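Local coordinates for L-lactate dehydrogenase (PDB 4UUL), which probably interconverts 2-keto acids and 2-hydroxy acids with NAD(H), as a lactate dehydrogenase related to type 2 malate dehydrogenases, at residues L20-A25 with T50-E55; D132-E137 with K318-E323; C289-D292 with K296-V299. The protein carries 1 engineered substitution. All blocks are in the same frame, centred on the assembly; numbering follows the deposited sequence.

Contact 1: residues L20-A25 with T50-E55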
ATOM      1  N   LEU B  20       5.214  -0.877   2.823  1.00 12.57           N
ATOM      2  CA  LEU B  20       5.914  -2.030   2.302  1.00 12.82           C
ATOM      3  C   LEU B  20       5.528  -3.336   2.984  1.00 12.52           C
ATOM      4  O   LEU B  20       5.336  -4.360   2.331  1.00 13.80           O
ATOM      5  CB  LEU B  20       7.405  -1.749   2.428  1.00 14.79           C
ATOM      6  CG  LEU B  20       8.411  -2.698   1.880  1.00 16.40           C
ATOM      7  CD1 LEU B  20       8.234  -2.900   0.362  1.00 16.78           C
ATOM      8  CD2 LEU B  20       9.840  -2.176   2.220  1.00 18.76           C
ATOM      9  N   SER B  21       5.472  -3.305   4.295  1.00 12.59           N
ATOM     10  CA  SER B  21       5.093  -4.501   5.024  0.80 14.00           C
ATOM     11  C   SER B  21       3.711  -4.987   4.640  1.00 12.30           C
ATOM     12  O   SER B  21       3.539  -6.170   4.402  1.00 13.46           O
ATOM     13  CB  SER B  21       5.191  -4.289   6.535  0.80 16.18           C
ATOM     14  OG  SER B  21       4.321  -3.257   6.977  0.80 16.61           O
ATOM     15  N   HIS B  22       2.747  -4.080   4.555  1.00 13.09           N
ATOM     16  CA  HIS B  22       1.413  -4.513   4.165  1.00 12.88           C
ATOM     17  C   HIS B  22       1.352  -5.024   2.719  1.00 12.45           C
ATOM     18  O   HIS B  22       0.697  -6.018   2.422  1.00 14.09           O
ATOM     19  CB  HIS B  22       0.406  -3.379   4.366  1.00 13.67           C
ATOM     20  CG  HIS B  22      -0.037  -3.171   5.781  1.00 13.81           C
ATOM     21  ND1 HIS B  22       0.659  -2.410   6.685  1.00 14.61           N
ATOM     22  CD2 HIS B  22      -1.126  -3.636   6.448  1.00 13.30           C
ATOM     23  CE1 HIS B  22       0.031  -2.444   7.853  1.00 15.24           C
ATOM     24  NE2 HIS B  22      -1.043  -3.184   7.731  1.00 15.07           N
ATOM     25  N   TRP B  23       2.089  -4.368   1.848  0.54 12.03           N
ATOM     26  CA  TRP B  23       2.076  -4.717   0.444  0.54 12.89           C
ATOM     27  C   TRP B  23       2.661  -6.106   0.275  0.54 13.24           C
ATOM     28  O   TRP B  23       2.094  -6.959  -0.398  0.54 14.70           O
ATOM     29  CB  TRP B  23       2.837  -3.665  -0.343  0.54 14.05           C
ATOM     30  CG  TRP B  23       2.394  -3.475  -1.796  0.54 16.35           C
ATOM     31  CD1 TRP B  23       1.684  -4.351  -2.554  0.54 20.40           C
ATOM     32  CD2 TRP B  23       2.578  -2.307  -2.616  0.54 16.65           C
ATOM     33  NE1 TRP B  23       1.488  -3.845  -3.825  0.54 22.48           N
ATOM     34  CE2 TRP B  23       2.004  -2.578  -3.878  0.54 20.26           C
ATOM     35  CE3 TRP B  23       3.169  -1.072  -2.406  0.54 19.44           C
ATOM     36  CZ2 TRP B  23       1.998  -1.652  -4.911  0.54 21.00           C
ATOM     37  CZ3 TRP B  23       3.168  -0.157  -3.438  0.54 22.10           C
ATOM     38  CH2 TRP B  23       2.597  -0.453  -4.670  0.54 21.81           C
ATOM     39  N   ILE B  24       3.777  -6.360   0.929  1.00 13.34           N
ATOM     40  CA  ILE B  24       4.399  -7.685   0.876  1.00 13.97           C
ATOM     41  C   ILE B  24       3.479  -8.750   1.505  1.00 14.28           C
ATOM     42  O   ILE B  24       3.294  -9.849   0.960  1.00 14.51           O
ATOM     43  CB  ILE B  24       5.770  -7.674   1.560  1.00 14.24           C
ATOM     44  CG1 ILE B  24       6.738  -6.825   0.707  1.00 14.55           C
ATOM     45  CG2 ILE B  24       6.332  -9.099   1.683  1.00 14.63           C
ATOM     46  CD1 ILE B  24       8.013  -6.503   1.362  1.00 14.99           C
ATOM     47  N   ALA B  25       2.889  -8.423   2.655  1.00 13.25           N
ATOM     48  CA  ALA B  25       2.021  -9.373   3.343  1.00 13.40           C
ATOM     49  C   ALA B  25       0.776  -9.719   2.531  1.00 14.97           C
ATOM     50  O   ALA B  25       0.194 -10.785   2.742  1.00 15.54           O
ATOM     51  CB  ALA B  25       1.627  -8.876   4.689  1.00 14.21           C
ATOM     52  N   THR B  50       4.818  -1.606  17.074  1.00 19.48           N
ATOM     53  CA  THR B  50       3.745  -2.409  17.609  1.00 21.49           C
ATOM     54  C   THR B  50       2.430  -2.057  16.895  1.00 20.31           C
ATOM     55  O   THR B  50       1.658  -2.954  16.523  1.00 20.86           O
ATOM     56  CB  THR B  50       3.631  -2.252  19.108  1.00 23.15           C
ATOM     57  OG1 THR B  50       4.825  -2.767  19.709  1.00 26.70           O
ATOM     58  CG2 THR B  50       2.427  -3.022  19.651  1.00 26.93           C
ATOM     59  N   ALA B  51       2.174  -0.762  16.699  1.00 19.96           N
ATOM     60  CA  ALA B  51       0.988  -0.349  15.960  1.00 20.59           C
ATOM     61  C   ALA B  51       0.961  -0.955  14.558  1.00 18.24           C
ATOM     62  O   ALA B  51      -0.090  -1.387  14.091  1.00 18.56           O
ATOM     63  CB  ALA B  51       0.890   1.164  15.867  1.00 23.84           C
ATOM     64  N   LEU B  52       2.092  -0.960  13.864  0.85 18.78           N
ATOM     65  CA  LEU B  52       2.179  -1.576  12.529  0.85 17.76           C
ATOM     66  C   LEU B  52       1.776  -3.042  12.607  0.85 16.90           C
ATOM     67  O   LEU B  52       0.985  -3.516  11.820  0.85 17.71           O
ATOM     68  CB  LEU B  52       3.577  -1.406  11.888  0.85 19.11           C
ATOM     69  CG  LEU B  52       3.903  -2.451  10.795  0.85 19.37           C
ATOM     70  CD1 LEU B  52       2.993  -2.250   9.657  0.85 21.76           C
ATOM     71  CD2 LEU B  52       5.349  -2.267  10.334  0.85 22.25           C
ATOM     72  N   THR B  53       2.354  -3.774  13.554  1.00 17.27           N
ATOM     73  CA  THR B  53       2.060  -5.193  13.616  1.00 18.35           C
ATOM     74  C   THR B  53       0.604  -5.450  13.946  1.00 17.40           C
ATOM     75  O   THR B  53       0.023  -6.434  13.473  1.00 16.15           O
ATOM     76  CB  THR B  53       2.985  -5.985  14.530  1.00 19.78           C
ATOM     77  OG1 THR B  53       2.801  -5.589  15.876  1.00 21.54           O
ATOM     78  CG2 THR B  53       4.438  -5.790  14.113  1.00 21.60           C
ATOM     79  N   MET B  54      -0.004  -4.574  14.738  1.00 17.06           N
ATOM     80  CA  MET B  54      -1.420  -4.756  15.049  1.00 17.02           C
ATOM     81  C   MET B  54      -2.249  -4.599  13.759  1.00 15.98           C
ATOM     82  O   MET B  54      -3.244  -5.329  13.550  1.00 16.75           O
ATOM     83  CB  MET B  54      -1.818  -3.717  16.040  1.00 18.44           C
ATOM     84  CG  MET B  54      -1.344  -3.987  17.440  1.00 20.52           C
ATOM     85  SD  MET B  54      -1.592  -2.569  18.577  1.00 28.57           S
ATOM     86  CE  MET B  54      -3.266  -2.824  19.098  1.00 32.22           C
ATOM     87  N   GLU B  55      -1.912  -3.636  12.907  1.00 15.17           N
ATOM     88  CA  GLU B  55      -2.611  -3.513  11.635  1.00 15.17           C
ATOM     89  C   GLU B  55      -2.353  -4.663  10.716  1.00 15.15           C
ATOM     90  O   GLU B  55      -3.306  -5.129  10.040  1.00 15.37           O
ATOM     91  CB  GLU B  55      -2.371  -2.179  10.951  1.00 17.37           C
ATOM     92  CG  GLU B  55      -3.063  -1.043  11.667  1.00 17.73           C
ATOM     93  CD  GLU B  55      -3.208   0.151  10.770  1.00 17.19           C
ATOM     94  OE1 GLU B  55      -4.052   0.105   9.834  1.00 16.94           O
ATOM     95  OE2 GLU B  55      -2.443   1.135  10.944  1.00 18.12           O
TER

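Contact 2: residues D132-E137 with K318-E323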
ATOM      1  N   ASP B 132      22.389   5.642  -1.293  1.00 12.92           N
ATOM      2  CA  ASP B 132      22.194   4.220  -1.460  1.00 12.12           C
ATOM      3  C   ASP B 132      23.348   3.507  -2.175  1.00 11.59           C
ATOM      4  O   ASP B 132      23.768   2.443  -1.730  1.00 12.19           O
ATOM      5  CB  ASP B 132      20.821   3.863  -2.055  1.00 12.79           C
ATOM      6  CG  ASP B 132      20.561   4.448  -3.398  1.00 15.25           C
ATOM      7  OD1 ASP B 132      21.293   5.378  -3.839  1.00 18.38           O
ATOM      8  OD2 ASP B 132      19.585   4.007  -4.003  1.00 19.30           O
ATOM      9  N   ASN B 133      23.890   4.036  -3.284  1.00 11.83           N
ATOM     10  CA  ASN B 133      24.960   3.323  -3.932  1.00 12.28           C
ATOM     11  C   ASN B 133      26.147   3.122  -3.003  1.00 11.43           C
ATOM     12  O   ASN B 133      26.753   2.043  -2.969  1.00 11.74           O
ATOM     13  CB  ASN B 133      25.499   4.079  -5.165  1.00 12.86           C
ATOM     14  CG  ASN B 133      24.468   4.359  -6.233  1.00 13.39           C
ATOM     15  OD1 ASN B 133      23.443   5.021  -5.978  1.00 15.53           O
ATOM     16  ND2 ASN B 133      24.769   3.939  -7.463  1.00 13.66           N
ATOM     17  N   THR B 134      26.519   4.171  -2.290  1.00 12.24           N
ATOM     18  CA  THR B 134      27.688   4.085  -1.415  1.00 12.27           C
ATOM     19  C   THR B 134      27.397   3.250  -0.163  1.00 12.04           C
ATOM     20  O   THR B 134      28.228   2.418   0.210  1.00 14.06           O
ATOM     21  CB  THR B 134      28.226   5.437  -1.069  1.00 13.06           C
ATOM     22  OG1 THR B 134      28.679   6.006  -2.299  1.00 13.77           O
ATOM     23  CG2 THR B 134      29.374   5.380  -0.066  1.00 13.97           C
ATOM     24  N   ASN B 135      26.183   3.381   0.403  1.00 11.45           N
ATOM     25  CA  ASN B 135      25.812   2.510   1.475  1.00 13.48           C
ATOM     26  C   ASN B 135      25.880   1.041   1.066  1.00 12.98           C
ATOM     27  O   ASN B 135      26.319   0.190   1.854  1.00 13.83           O
ATOM     28  CB  ASN B 135      24.398   2.845   1.944  1.00 12.71           C
ATOM     29  CG  ASN B 135      24.309   4.187   2.670  1.00 12.81           C
ATOM     30  OD1 ASN B 135      25.291   4.713   3.184  1.00 14.41           O
ATOM     31  ND2 ASN B 135      23.076   4.652   2.863  1.00 13.78           N
ATOM     32  N   CYS B 136      25.429   0.759  -0.163  1.00 12.06           N
ATOM     33  CA  CYS B 136      25.454  -0.592  -0.680  1.00 12.21           C
ATOM     34  C   CYS B 136      26.898  -1.128  -0.782  1.00 13.26           C
ATOM     35  O   CYS B 136      27.209  -2.234  -0.374  1.00 13.59           O
ATOM     36  CB  CYS B 136      24.764  -0.638  -2.030  1.00 12.72           C
ATOM     37  SG  CYS B 136      24.528  -2.294  -2.718  1.00 13.79           S
ATOM     38  N   GLU B 137      27.768  -0.315  -1.380  1.00 12.88           N
ATOM     39  CA  GLU B 137      29.184  -0.693  -1.483  1.00 13.73           C
ATOM     40  C   GLU B 137      29.765  -1.005  -0.109  1.00 13.67           C
ATOM     41  O   GLU B 137      30.491  -1.979   0.061  1.00 15.07           O
ATOM     42  CB  GLU B 137      29.943   0.423  -2.166  1.00 14.03           C
ATOM     43  CG  GLU B 137      31.433   0.190  -2.338  1.00 14.75           C
ATOM     44  CD  GLU B 137      31.840  -0.932  -3.237  1.00 14.70           C
ATOM     45  OE1 GLU B 137      31.115  -1.248  -4.198  1.00 15.53           O
ATOM     46  OE2 GLU B 137      32.986  -1.467  -3.030  1.00 16.02           O
ATOM     47  N   LYS B 318      33.373   8.815 -11.561  1.00 13.31           N
ATOM     48  CA  LYS B 318      34.346   9.522 -10.722  1.00 14.57           C
ATOM     49  C   LYS B 318      33.705   9.888  -9.368  1.00 13.55           C
ATOM     50  O   LYS B 318      34.297   9.721  -8.299  1.00 13.92           O
ATOM     51  CB  LYS B 318      34.844  10.782 -11.475  1.00 14.83           C
ATOM     52  CG  LYS B 318      35.852  11.589 -10.697  1.00 17.80           C
ATOM     53  CD  LYS B 318      36.390  12.733 -11.597  1.00 19.83           C
ATOM     54  CE  LYS B 318      37.399  13.653 -10.938  1.00 23.61           C
ATOM     55  NZ  LYS B 318      36.867  14.362  -9.808  1.00 27.43           N
ATOM     56  N   ASP B 319      32.463  10.374  -9.403  1.00 13.38           N
ATOM     57  CA  ASP B 319      31.720  10.744  -8.199  1.00 14.30           C
ATOM     58  C   ASP B 319      31.576   9.545  -7.265  1.00 12.75           C
ATOM     59  O   ASP B 319      31.836   9.658  -6.054  1.00 13.52           O
ATOM     60  CB  ASP B 319      30.358  11.255  -8.621  1.00 14.51           C
ATOM     61  CG  ASP B 319      29.516  11.742  -7.532  1.00 15.75           C
ATOM     62  OD1 ASP B 319      30.029  12.348  -6.590  1.00 17.60           O
ATOM     63  OD2 ASP B 319      28.262  11.558  -7.604  1.00 16.45           O
ATOM     64  N   LEU B 320      31.224   8.380  -7.797  1.00 12.72           N
ATOM     65  CA  LEU B 320      31.073   7.194  -6.945  1.00 13.10           C
ATOM     66  C   LEU B 320      32.367   6.767  -6.313  1.00 12.32           C
ATOM     67  O   LEU B 320      32.371   6.399  -5.140  1.00 13.32           O
ATOM     68  CB  LEU B 320      30.458   6.068  -7.742  1.00 12.63           C
ATOM     69  CG  LEU B 320      28.957   6.203  -7.958  1.00 13.08           C
ATOM     70  CD1 LEU B 320      28.537   5.392  -9.180  1.00 12.74           C
ATOM     71  CD2 LEU B 320      28.217   5.775  -6.729  1.00 13.86           C
ATOM     72  N   PHE B 321      33.471   6.813  -7.053  1.00 13.31           N
ATOM     73  CA  PHE B 321      34.732   6.420  -6.455  1.00 13.97           C
ATOM     74  C   PHE B 321      35.101   7.404  -5.338  1.00 13.96           C
ATOM     75  O   PHE B 321      35.684   7.031  -4.314  1.00 14.50           O
ATOM     76  CB  PHE B 321      35.850   6.291  -7.524  1.00 14.24           C
ATOM     77  CG  PHE B 321      35.813   4.947  -8.196  1.00 14.22           C
ATOM     78  CD1 PHE B 321      36.409   3.833  -7.613  1.00 15.70           C
ATOM     79  CD2 PHE B 321      35.099   4.777  -9.370  1.00 14.50           C
ATOM     80  CE1 PHE B 321      36.341   2.570  -8.181  1.00 16.53           C
ATOM     81  CE2 PHE B 321      34.971   3.513  -9.942  1.00 15.62           C
ATOM     82  CZ  PHE B 321      35.614   2.427  -9.369  1.00 16.23           C
ATOM     83  N   HIS B 322      34.817   8.672  -5.548  1.00 13.70           N
ATOM     84  CA  HIS B 322      35.062   9.682  -4.514  1.00 14.53           C
ATOM     85  C   HIS B 322      34.209   9.441  -3.260  1.00 13.65           C
ATOM     86  O   HIS B 322      34.716   9.528  -2.144  1.00 14.39           O
ATOM     87  CB  HIS B 322      34.817  11.057  -5.086  1.00 16.59           C
ATOM     88  CG  HIS B 322      35.149  12.128  -4.132  1.00 21.49           C
ATOM     89  ND1 HIS B 322      36.383  12.223  -3.531  1.00 28.92           N
ATOM     90  CD2 HIS B 322      34.402  13.128  -3.623  1.00 25.89           C
ATOM     91  CE1 HIS B 322      36.380  13.233  -2.689  1.00 29.18           C
ATOM     92  NE2 HIS B 322      35.200  13.815  -2.742  1.00 29.04           N
ATOM     93  N   GLU B 323      32.934   9.142  -3.421  1.00 12.83           N
ATOM     94  CA  GLU B 323      32.108   8.875  -2.262  1.00 13.94           C
ATOM     95  C   GLU B 323      32.628   7.671  -1.467  1.00 12.25           C
ATOM     96  O   GLU B 323      32.633   7.647  -0.235  1.00 13.62           O
ATOM     97  CB  GLU B 323      30.649   8.611  -2.604  1.00 12.65           C
ATOM     98  CG  GLU B 323      29.906   9.787  -3.214  1.00 13.86           C
ATOM     99  CD  GLU B 323      28.396   9.585  -3.185  1.00 13.49           C
ATOM    100  OE1 GLU B 323      27.908   8.512  -2.732  1.00 15.46           O
ATOM    101  OE2 GLU B 323      27.678  10.496  -3.584  1.00 14.72           O
TER
HETATM  102  O   HOH W   1      30.603   4.666  -3.773  1.00 13.94           O
HETATM  103  O   HOH W   2      25.631   7.055  -3.332  1.00 15.97           O

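Contact 3: residues C289-D292 with K296-V299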
ATOM      1  N   CYS B 289      19.313  -3.001 -16.708  1.00 14.47           N
ATOM      2  CA  CYS B 289      19.397  -4.410 -16.387  1.00 15.15           C
ATOM      3  C   CYS B 289      18.176  -5.202 -16.810  1.00 15.93           C
ATOM      4  O   CYS B 289      17.055  -4.661 -16.918  1.00 16.65           O
ATOM      5  CB  CYS B 289      19.594  -4.618 -14.874  1.00 15.65           C
ATOM      6  SG  CYS B 289      21.169  -3.988 -14.224  1.00 15.71           S
ATOM      7  N   ASN B 290      18.396  -6.487 -17.010  1.00 17.26           N
ATOM      8  CA  ASN B 290      17.314  -7.438 -16.960  1.00 17.89           C
ATOM      9  C   ASN B 290      17.663  -8.540 -15.958  1.00 19.27           C
ATOM     10  O   ASN B 290      18.762  -8.518 -15.378  1.00 18.26           O
ATOM     11  CB  ASN B 290      16.912  -7.933 -18.357  1.00 21.06           C
ATOM     12  CG  ASN B 290      18.009  -8.526 -19.132  1.00 24.44           C
ATOM     13  OD1 ASN B 290      18.903  -9.203 -18.619  1.00 28.54           O
ATOM     14  ND2 ASN B 290      17.906  -8.342 -20.461  1.00 27.61           N
ATOM     15  N   VAL B 291      16.705  -9.405 -15.640  1.00 17.73           N
ATOM     16  CA  VAL B 291      16.961 -10.441 -14.633  1.00 18.28           C
ATOM     17  C   VAL B 291      16.438 -11.745 -15.220  1.00 19.80           C
ATOM     18  O   VAL B 291      15.334 -11.790 -15.769  1.00 20.15           O
ATOM     19  CB  VAL B 291      16.250 -10.154 -13.291  1.00 18.07           C
ATOM     20  CG1 VAL B 291      16.674 -11.198 -12.281  1.00 19.12           C
ATOM     21  CG2 VAL B 291      16.596  -8.782 -12.811  1.00 17.54           C
ATOM     22  N   ASP B 292      17.237 -12.792 -15.170  1.00 21.47           N
ATOM     23  CA  ASP B 292      16.799 -14.055 -15.743  1.00 23.21           C
ATOM     24  C   ASP B 292      15.924 -14.828 -14.778  1.00 24.75           C
ATOM     25  O   ASP B 292      15.692 -14.388 -13.654  1.00 23.68           O
ATOM     26  CB  ASP B 292      17.995 -14.870 -16.244  1.00 24.98           C
ATOM     27  CG  ASP B 292      18.939 -15.323 -15.149  1.00 25.99           C
ATOM     28  OD1 ASP B 292      18.520 -15.494 -14.006  1.00 25.95           O
ATOM     29  OD2 ASP B 292      20.116 -15.587 -15.483  1.00 27.81           O
ATOM     30  N   LYS B 296      19.226 -13.921 -11.607  1.00 20.74           N
ATOM     31  CA  LYS B 296      20.514 -13.299 -11.799  1.00 21.32           C
ATOM     32  C   LYS B 296      20.365 -12.033 -12.637  1.00 20.17           C
ATOM     33  O   LYS B 296      19.750 -12.052 -13.692  1.00 20.03           O
ATOM     34  CB  LYS B 296      21.498 -14.260 -12.485  1.00 25.98           C
ATOM     35  CG  LYS B 296      21.684 -15.565 -11.744  1.00 37.68           C
ATOM     36  CD  LYS B 296      22.177 -15.389 -10.306  1.00 44.59           C
ATOM     37  CE  LYS B 296      22.437 -16.755  -9.641  1.00 49.75           C
ATOM     38  NZ  LYS B 296      23.063 -16.634  -8.283  1.00 51.54           N
ATOM     39  N   ILE B 297      20.967 -10.949 -12.163  1.00 19.68           N
ATOM     40  CA  ILE B 297      20.905  -9.659 -12.824  1.00 17.84           C
ATOM     41  C   ILE B 297      21.938  -9.611 -13.940  1.00 19.70           C
ATOM     42  O   ILE B 297      23.085 -10.001 -13.733  1.00 22.53           O
ATOM     43  CB  ILE B 297      21.179  -8.494 -11.821  1.00 16.58           C
ATOM     44  CG1 ILE B 297      20.142  -8.499 -10.695  1.00 18.73           C
ATOM     45  CG2 ILE B 297      21.110  -7.145 -12.529  1.00 17.13           C
ATOM     46  CD1 ILE B 297      20.458  -7.490  -9.599  1.00 17.82           C
ATOM     47  N   HIS B 298      21.550  -9.092 -15.107  1.00 19.14           N
ATOM     48  CA  HIS B 298      22.497  -8.880 -16.212  1.00 19.82           C
ATOM     49  C   HIS B 298      22.374  -7.482 -16.741  1.00 19.20           C
ATOM     50  O   HIS B 298      21.288  -6.984 -16.887  1.00 20.27           O
ATOM     51  CB  HIS B 298      22.230  -9.861 -17.360  1.00 23.16           C
ATOM     52  CG  HIS B 298      22.232 -11.289 -16.935  1.00 25.62           C
ATOM     53  ND1 HIS B 298      23.387 -12.020 -16.812  1.00 28.05           N
ATOM     54  CD2 HIS B 298      21.231 -12.110 -16.552  1.00 24.50           C
ATOM     55  CE1 HIS B 298      23.097 -13.244 -16.408  1.00 29.15           C
ATOM     56  NE2 HIS B 298      21.791 -13.325 -16.248  1.00 27.56           N
ATOM     57  N   VAL B 299      23.476  -6.835 -17.029  1.00 17.54           N
ATOM     58  CA  VAL B 299      23.469  -5.574 -17.722  1.00 16.54           C
ATOM     59  C   VAL B 299      23.064  -5.809 -19.181  1.00 16.95           C
ATOM     60  O   VAL B 299      23.578  -6.686 -19.847  1.00 21.69           O
ATOM     61  CB  VAL B 299      24.877  -4.920 -17.648  1.00 18.17           C
ATOM     62  CG1 VAL B 299      24.944  -3.681 -18.495  1.00 19.01           C
ATOM     63  CG2 VAL B 299      25.285  -4.597 -16.222  1.00 17.64           C
TER

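Contact 1: residues L20-A25 with T50-E55
His-22 meets Glu-55 with the edge of its imidazole: NE2 lies 3.6 Å from Glu-55 CB, a carbon that sits in the plane of the ring. NE2 is also close to the backbone of the same residue, 3.6 Å from Glu-55 C. The two side chains cross at about a right angle, and the glutamate, extended beyond CG, carries its carboxylate off from the ring edge, leaving OE1 4.9 Å from His-22 NE2. Leu-52 makes the second van der Waals contact. In one of its two modelled conformers CG stands anti to the backbone N (chi1 158°), which sends both methyls toward Ser-21 and brings CD1 obliquely to 3.5 Å from His-22 CE1. Ser-21 is likewise modelled twice, leaving the approach of its OG to Leu-52 doubtful.

No hydrogen bond joins the segments; polar atoms are satisfied by other partners. Ser-21 OG has Gly-17 O and Tyr-18 O as alternative acceptors, and His-22 ND1 donates to Tyr-18 O, which helps fix the rotation of the imidazole. Glu-55 OE2 binds Tyr-18 OH, while OE1 takes Ala-241 N and Ser-243 OG of the second subunit.

The axes of 20-25 and 50-55 come within 10.7 Å at 25°. Their parent helices, 15-25 and 46-57, follow the first two strands of the Rossmann fold, and both pack on strand 35-40 through residues such as Ile-24 and Thr-53. Their contact is thus held by van der Waals packing of a ring edge and a leucine, while the buried carboxylate of Glu-55 ties the coenzyme-binding domain to the neighbouring subunit.

Contact 2: residues D132-E137 with K318-E323
Thr-134 OG1 hands its proton to Glu-323 OE1 in a 2.7 Å hydrogen bond and receives one from a water at 2.8 Å, whose second proton goes to Leu-320 O. With OG1 anti to its own carbonyl carbon (chi1 -64°), the hydroxyl reaches the anti lone pair of Glu-323 OE1, the one turned from OE2. A second water accepts from Thr-134 N at 3.2 Å and probably donates to Glu-323 OE1. Glu-323 OE2 forms a salt bridge with Arg-97, so both oxygens of this buried carboxylate are engaged, which would probably favour its charged form. The contact spans two domains: helix 132-141 belongs to the NAD-binding Rossmann domain, and helix 307-337 is the long C-terminal helix of the alpha/beta domain. The axes of 132-137 and 318-323 pass 10.0 Å apart at 52°. Beside the polar pair, Leu-320 lays CD2 across Asn-133, 3.6 Å from CB and 4.0 Å from ND2, the side chains meeting at about a right angle. Asn-133 ND2 bonds to the carbonyls of Val-284 and Gly-184, fixing the amide close to His-186, the predicted proton acceptor. Asp-132, which contacts NADH in a complex of this protein, is hydrogen-bonded through OD1 to His-186 ND1.

Contact 3: residues C289-D292 with K296-V299
Asp-292 clasps both Lys-296 and His-298 across the end of a beta hairpin in the C-terminal domain, made of strand 284-291, central in a three-stranded antiparallel sheet, and the outer strand 297-299. From CB, which lies 4.1 Å from His-298 NE2, the side chain turns so that CG falls between the backbone N and carbonyl carbon (chi1 65°), bringing the carboxylate back over the opposing segment. CG lies in the plane of the imidazole, off its edge. The two oxygens then part: OD1 accepts from Lys-296 N at 3.0 Å, and OD2 accepts from His-298 NE2 at 2.9 Å. The histidine bond is almost straight, 172° at the hydrogen, and lies in the ring plane, yet it meets OD2 from above the carboxylate, whose plane is turned 60° from that of the ring. Lys-296 N likewise approaches OD1 from above. Both oxygens also touch Lys-296 CB, whose chain runs beside the aspartate before bending off at chi2.

Backbone bonds zip the two strands together. Asp-292 N donates to Lys-296 O, and Asn-290 and His-298, a hydrogen-bonded pair, exchange two bonds of 2.9 Å between their N and O atoms. Their side chains share one face of the sheet, where Asn-290 OD1 comes within 3.6 Å of His-298 CB. Val-291 N turns the other way, to Thr-259 OG1. Val-291 and Ile-297, a non-hydrogen-bonded pair, share the reverse face, meeting loosely through CG2 of the valine and CG1 of the isoleucine. Neighbouring strand 265-270 adds Ile-269, which touches both Ile-297 and Cys-289. Closest among the apolar side chains of the hairpin itself is Cys-289, its SG 3.6 Å from Ile-297 CG2.

How the contacts relate
The three contacts divide the subunit between its two domains: contact 1 lies in the NAD-binding domain, contact 3 in the C-terminal domain, and contact 2 bridges them. Contacts 1 and 2 lie on opposite sides of the chain's centre, their centres 32 Å apart. Contact 3 is nested in the loop closed by contact 2, with nearest atoms about 10 Å apart; strand 284-291 begins beside Asn-133 and ends in the hairpin. Contact 2 lies closest to the probable active site, with Asn-133 and His-186 side chains about 4 Å apart. The side chain of Leu-52 is about 5 Å from that of Ala-12 in the predicted coenzyme loop, that of Ile-297 about 11 Å from that of NADH-binding Leu-154.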